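Dye-decolorizing peroxidase (Irpex lacteus, PDB 7D8M) binds heme b and probably acts as a peroxidase of the dye-decolorizing (DyP-type) family. Local coordinates at residues T108-F113 with I429-E434; V28-N34 with D145-Y151. One frame throughout, in Å; residues are numbered along the deposited sequence.

How the contacts relate
Two ways of joining parts of one fold are compared here. Contact 1 is buried: a loop of the N-terminal half lays two aromatic rings on a glycine pair in strand 428-438, an outermost strand of the second four-stranded sheet. Contact 2, farther from the centre of the chain, is only partly buried and lies within the first sheet, where strands 24-32 and 147-156 pair edge to edge and end in two exposed asparagines. Ring-on-backbone CH-pi packing thus carries the first, a ladder of backbone bonds the second. Their centres lie about 17 Å apart, yet they touch: Phe113 of contact 1 packs on Phe29 and Tyr151 of contact 2 between the two sheets.

Contact 1. Residues T108-F113 with I429-E434; sequences TWEEAF and ISNGGE
Trp109 lays its indole over the backbone of Gly432, whose CA sits 3.4 Å from the centroid of the five-membered ring, in a CH-pi contact over the face. One step along the strand, Phe113 repeats the arrangement: Gly433 CA lies 3.6 Å from the centroid of its phenyl ring, 9° off the normal. With only hydrogens on Gly432 CA, the backbone comes within 3.3 Å of Trp109 CD2 and CE2. Polar bonds fix the loop beside the rings. Glu110 N donates to Asn431 O over 2.9 Å, while Asn431 ND2 reaches back to Thr108 O at 2.8 Å. With CG beside its own backbone N (chi1 -63°), Asn431 can turn its amide to the loop and still give OD1 to Lys223, which also forms a salt bridge with Glu110 OE2. Ser430 OG accepts from Gly432 N, an ST turn, and shares Asp104 with the indole NE1. A water lies between Phe113 O and Glu434 OE1, within hydrogen-bonding distance of each, and Glu434 OE2 accepts from Gln95 N. Through this packing, a loop from the N-terminal DyP alpha+beta barrel domain is seated on an outermost strand of the second antiparallel sheet of the DyP-type peroxidase fold.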
# COMPACT_ATOMS: atom_id res chain seq x y z
N THR A 108 -11.30 -13.19 -10.04
CA THR A 108 -10.00 -12.75 -10.51
C THR A 108 -8.87 -13.02 -9.52
O THR A 108 -7.72 -12.66 -9.79
CB THR A 108 -10.05 -11.25 -10.88
OG1 THR A 108 -10.36 -10.46 -9.72
CG2 THR A 108 -11.12 -11.01 -11.95
N TRP A 109 -9.15 -13.70 -8.40
CA TRP A 109 -8.14 -13.91 -7.36
C TRP A 109 -7.19 -15.04 -7.74
O TRP A 109 -7.61 -16.05 -8.32
CB TRP A 109 -8.80 -14.26 -6.03
CG TRP A 109 -9.19 -13.09 -5.23
CD1 TRP A 109 -9.76 -11.94 -5.69
CD2 TRP A 109 -9.08 -12.95 -3.81
NE1 TRP A 109 -10.00 -11.08 -4.65
CE2 TRP A 109 -9.58 -11.68 -3.48
CE3 TRP A 109 -8.58 -13.77 -2.80
CZ2 TRP A 109 -9.61 -11.20 -2.17
CZ3 TRP A 109 -8.61 -13.30 -1.49
CH2 TRP A 109 -9.11 -12.03 -1.19
N GLU A 110 -5.91 -14.86 -7.42
CA GLU A 110 -4.99 -15.99 -7.40
C GLU A 110 -5.55 -17.10 -6.52
O GLU A 110 -6.05 -16.84 -5.43
CB GLU A 110 -3.62 -15.56 -6.87
CG GLU A 110 -2.94 -14.47 -7.67
CD GLU A 110 -2.48 -14.93 -9.05
OE1 GLU A 110 -2.22 -16.15 -9.23
OE2 GLU A 110 -2.38 -14.06 -9.95
N GLU A 111 -5.46 -18.33 -7.01
CA GLU A 111 -6.13 -19.44 -6.33
C GLU A 111 -5.64 -19.61 -4.90
O GLU A 111 -6.45 -19.84 -3.99
CB GLU A 111 -5.92 -20.73 -7.12
CG GLU A 111 -6.62 -21.94 -6.53
CD GLU A 111 -8.13 -21.79 -6.53
OE1 GLU A 111 -8.67 -21.08 -7.41
OE2 GLU A 111 -8.79 -22.38 -5.64
N ALA A 112 -4.33 -19.47 -4.67
CA ALA A 112 -3.77 -19.70 -3.34
C ALA A 112 -4.39 -18.81 -2.27
O ALA A 112 -4.40 -19.18 -1.09
CB ALA A 112 -2.25 -19.49 -3.36
N PHE A 113 -4.93 -17.65 -2.65
CA PHE A 113 -5.52 -16.74 -1.68
C PHE A 113 -6.99 -17.03 -1.41
O PHE A 113 -7.55 -16.46 -0.46
CB PHE A 113 -5.38 -15.29 -2.17
CG PHE A 113 -3.97 -14.79 -2.18
CD1 PHE A 113 -3.20 -14.83 -1.02
CD2 PHE A 113 -3.41 -14.29 -3.33
CE1 PHE A 113 -1.89 -14.38 -1.02
CE2 PHE A 113 -2.10 -13.83 -3.34
CZ PHE A 113 -1.34 -13.88 -2.18
N ILE A 429 -6.98 -4.55 -11.39
CA ILE A 429 -7.78 -5.74 -11.12
C ILE A 429 -7.15 -6.43 -9.92
O ILE A 429 -5.96 -6.75 -9.93
CB ILE A 429 -7.84 -6.68 -12.33
CG1 ILE A 429 -8.64 -5.99 -13.45
CG2 ILE A 429 -8.51 -7.98 -11.97
CD1 ILE A 429 -8.57 -6.70 -14.76
N SER A 430 -7.95 -6.61 -8.87
CA SER A 430 -7.46 -7.28 -7.67
C SER A 430 -7.31 -8.77 -7.93
O SER A 430 -8.28 -9.44 -8.31
CB SER A 430 -8.41 -7.06 -6.50
OG SER A 430 -7.98 -7.80 -5.37
N ASN A 431 -6.10 -9.29 -7.76
CA ASN A 431 -5.86 -10.73 -7.73
C ASN A 431 -5.85 -11.26 -6.31
O ASN A 431 -5.36 -12.38 -6.07
CB ASN A 431 -4.55 -11.09 -8.44
CG ASN A 431 -4.55 -10.73 -9.92
OD1 ASN A 431 -3.52 -10.37 -10.48
ND2 ASN A 431 -5.71 -10.84 -10.57
N GLY A 432 -6.33 -10.48 -5.35
CA GLY A 432 -6.45 -10.95 -3.98
C GLY A 432 -5.17 -10.85 -3.17
O GLY A 432 -4.14 -10.33 -3.59
N GLY A 433 -5.28 -11.35 -1.95
CA GLY A 433 -4.19 -11.27 -0.99
C GLY A 433 -4.67 -11.73 0.37
O GLY A 433 -5.62 -12.52 0.47
N GLU A 434 -4.03 -11.22 1.41
CA GLU A 434 -4.37 -11.64 2.76
C GLU A 434 -3.98 -10.56 3.75
O GLU A 434 -3.11 -9.72 3.47
CB GLU A 434 -3.69 -12.99 3.08
CG GLU A 434 -4.10 -13.65 4.40
CD GLU A 434 -5.61 -13.83 4.54
OE1 GLU A 434 -6.11 -14.95 4.29
OE2 GLU A 434 -6.29 -12.83 4.90
O HOH W 1 -5.75 -15.72 1.81

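Contact 2. Residues V28-N34 with D145-Y151; sequences VFFHINN and DAWTIVY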
# COMPACT_ATOMS: atom_id res chain seq x y z
N VAL A 28 7.01 -14.65 -0.15
CA VAL A 28 6.89 -16.10 -0.03
C VAL A 28 5.70 -16.39 0.87
O VAL A 28 5.78 -16.26 2.10
CB VAL A 28 8.17 -16.74 0.53
CG1 VAL A 28 8.01 -18.26 0.59
CG2 VAL A 28 9.36 -16.37 -0.35
N PHE A 29 4.59 -16.82 0.27
CA PHE A 29 3.38 -17.15 1.01
C PHE A 29 3.37 -18.65 1.29
O PHE A 29 3.66 -19.46 0.41
CB PHE A 29 2.12 -16.74 0.24
CG PHE A 29 2.04 -15.24 -0.05
CD1 PHE A 29 1.48 -14.37 0.88
CD2 PHE A 29 2.53 -14.72 -1.23
CE1 PHE A 29 1.40 -12.99 0.62
CE2 PHE A 29 2.44 -13.36 -1.50
CZ PHE A 29 1.88 -12.49 -0.58
N PHE A 30 3.04 -19.02 2.52
CA PHE A 30 3.23 -20.40 2.92
C PHE A 30 2.09 -20.87 3.81
O PHE A 30 1.39 -20.08 4.44
CB PHE A 30 4.56 -20.59 3.67
CG PHE A 30 4.69 -19.74 4.92
CD1 PHE A 30 4.17 -20.19 6.13
CD2 PHE A 30 5.34 -18.52 4.88
CE1 PHE A 30 4.28 -19.41 7.28
CE2 PHE A 30 5.46 -17.74 6.02
CZ PHE A 30 4.93 -18.20 7.22
N HIS A 31 1.98 -22.20 3.89
CA HIS A 31 1.09 -22.90 4.80
C HIS A 31 1.94 -23.71 5.77
O HIS A 31 3.01 -24.21 5.39
CB HIS A 31 0.15 -23.84 4.02
CG HIS A 31 -0.76 -24.64 4.89
ND1 HIS A 31 -1.93 -24.14 5.40
CD2 HIS A 31 -0.68 -25.92 5.33
CE1 HIS A 31 -2.53 -25.07 6.13
NE2 HIS A 31 -1.79 -26.16 6.10
N ILE A 32 1.48 -23.83 7.01
CA ILE A 32 2.23 -24.54 8.04
C ILE A 32 1.71 -25.97 8.13
O ILE A 32 0.54 -26.20 8.44
CB ILE A 32 2.13 -23.83 9.40
CG1 ILE A 32 2.67 -22.41 9.27
CG2 ILE A 32 2.89 -24.60 10.47
CD1 ILE A 32 2.64 -21.62 10.56
N ASN A 33 2.60 -26.94 7.84
CA ASN A 33 2.27 -28.36 7.93
C ASN A 33 2.59 -28.98 9.29
O ASN A 33 1.86 -29.87 9.74
CB ASN A 33 3.02 -29.14 6.85
CG ASN A 33 2.65 -28.72 5.46
OD1 ASN A 33 1.50 -28.40 5.19
ND2 ASN A 33 3.62 -28.74 4.54
N ASN A 34 3.66 -28.54 9.96
CA ASN A 34 4.08 -29.11 11.24
C ASN A 34 4.47 -27.96 12.17
O ASN A 34 5.56 -27.39 12.04
CB ASN A 34 5.23 -30.09 11.05
CG ASN A 34 5.60 -30.83 12.32
OD1 ASN A 34 5.72 -30.25 13.41
ND2 ASN A 34 5.81 -32.14 12.19
N ASP A 145 9.66 -30.36 5.06
CA ASP A 145 8.25 -30.69 4.95
C ASP A 145 7.38 -29.95 5.96
O ASP A 145 6.16 -30.10 5.92
CB ASP A 145 8.05 -32.20 5.11
CG ASP A 145 8.66 -32.99 3.97
OD1 ASP A 145 9.74 -32.59 3.49
OD2 ASP A 145 8.06 -34.00 3.56
N ALA A 146 7.97 -29.16 6.86
CA ALA A 146 7.19 -28.48 7.88
C ALA A 146 6.33 -27.36 7.30
O ALA A 146 5.40 -26.88 7.97
CB ALA A 146 8.11 -27.93 8.97
N TRP A 147 6.60 -26.92 6.07
CA TRP A 147 5.76 -25.92 5.43
C TRP A 147 5.56 -26.28 3.96
O TRP A 147 6.21 -27.18 3.42
CB TRP A 147 6.36 -24.52 5.57
CG TRP A 147 7.50 -24.20 4.62
CD1 TRP A 147 8.25 -25.08 3.88
CD2 TRP A 147 8.02 -22.89 4.32
NE1 TRP A 147 9.18 -24.40 3.13
CE2 TRP A 147 9.06 -23.06 3.38
CE3 TRP A 147 7.69 -21.60 4.74
CZ2 TRP A 147 9.78 -21.98 2.87
CZ3 TRP A 147 8.41 -20.53 4.23
CH2 TRP A 147 9.43 -20.72 3.30
N THR A 148 4.66 -25.54 3.32
CA THR A 148 4.51 -25.57 1.87
C THR A 148 4.46 -24.13 1.39
O THR A 148 3.70 -23.32 1.95
CB THR A 148 3.23 -26.31 1.45
OG1 THR A 148 3.27 -27.65 1.94
CG2 THR A 148 3.09 -26.33 -0.07
N ILE A 149 5.28 -23.78 0.41
CA ILE A 149 5.13 -22.49 -0.25
C ILE A 149 3.95 -22.61 -1.20
O ILE A 149 3.95 -23.45 -2.10
CB ILE A 149 6.41 -22.08 -0.99
CG1 ILE A 149 7.51 -21.76 0.02
CG2 ILE A 149 6.12 -20.88 -1.92
CD1 ILE A 149 8.91 -21.67 -0.57
N VAL A 150 2.92 -21.80 -0.96
CA VAL A 150 1.72 -21.85 -1.78
C VAL A 150 1.70 -20.77 -2.85
O VAL A 150 0.91 -20.88 -3.81
CB VAL A 150 0.45 -21.76 -0.90
CG1 VAL A 150 0.46 -22.89 0.15
CG2 VAL A 150 0.39 -20.43 -0.21
N TYR A 151 2.54 -19.75 -2.75
CA TYR A 151 2.60 -18.69 -3.75
C TYR A 151 3.91 -17.95 -3.59
O TYR A 151 4.26 -17.56 -2.47
CB TYR A 151 1.42 -17.73 -3.62
CG TYR A 151 1.30 -16.76 -4.77
CD1 TYR A 151 1.33 -17.22 -6.09
CD2 TYR A 151 1.18 -15.40 -4.56
CE1 TYR A 151 1.22 -16.34 -7.15
CE2 TYR A 151 1.08 -14.51 -5.62
CZ TYR A 151 1.10 -14.99 -6.91
OH TYR A 151 1.01 -14.13 -7.97
O HOH W 2 0.12 -28.36 2.50
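Phe30 and Trp147 meet at the apolar centre, their side chains crossing at about a right angle, with Phe30 CB 3.5 Å from Trp147 CE3. Set between backbone N and carbonyl carbon (chi1 59°), Phe30 CG is turned so that it too lies 3.5 Å from Trp147 CE3, and the ring planes meet obliquely at 40°. On the same face of the sheet, Val28 CG1 packs 3.6 Å from Ile149 CG1, which lies over the rim of one indole face; helix 129-143 packs against this layer. On the other face of the sheet, that of His31 and Thr148, Phe29 and Tyr151 lie side by side and point the same way. Their rings are nearly parallel but slid apart, touching CD2 to CD2 at 3.7 Å, and Phe113 packs against both.

Strands 24-32 and 147-156 run antiparallel at the border of the four-stranded sheet, in the ferredoxin-like strand order of the alpha+beta barrel domain. A classic beta bulge interrupts the ladder: Val150 and Tyr151 both face Phe29, whose O accepts from Val150 N at 2.8 Å and only weakly from Tyr151 N. Past the bulge, His31 and Thr148 exchange a pair of backbone bonds.

At the polar edge, Ala146 O takes Asn33 N and Asn34 N from the same face of its plane. Asn33 ND2 uses its amide plane for two bonds, to Thr148 OG1 at 2.8 Å and to Asp145 O at 3.2 Å, which fixes the rotation of the amide. A water donates to Asn33 OD1, and Asn34 OD1 caps helix 35-49 by accepting from Ala37 N.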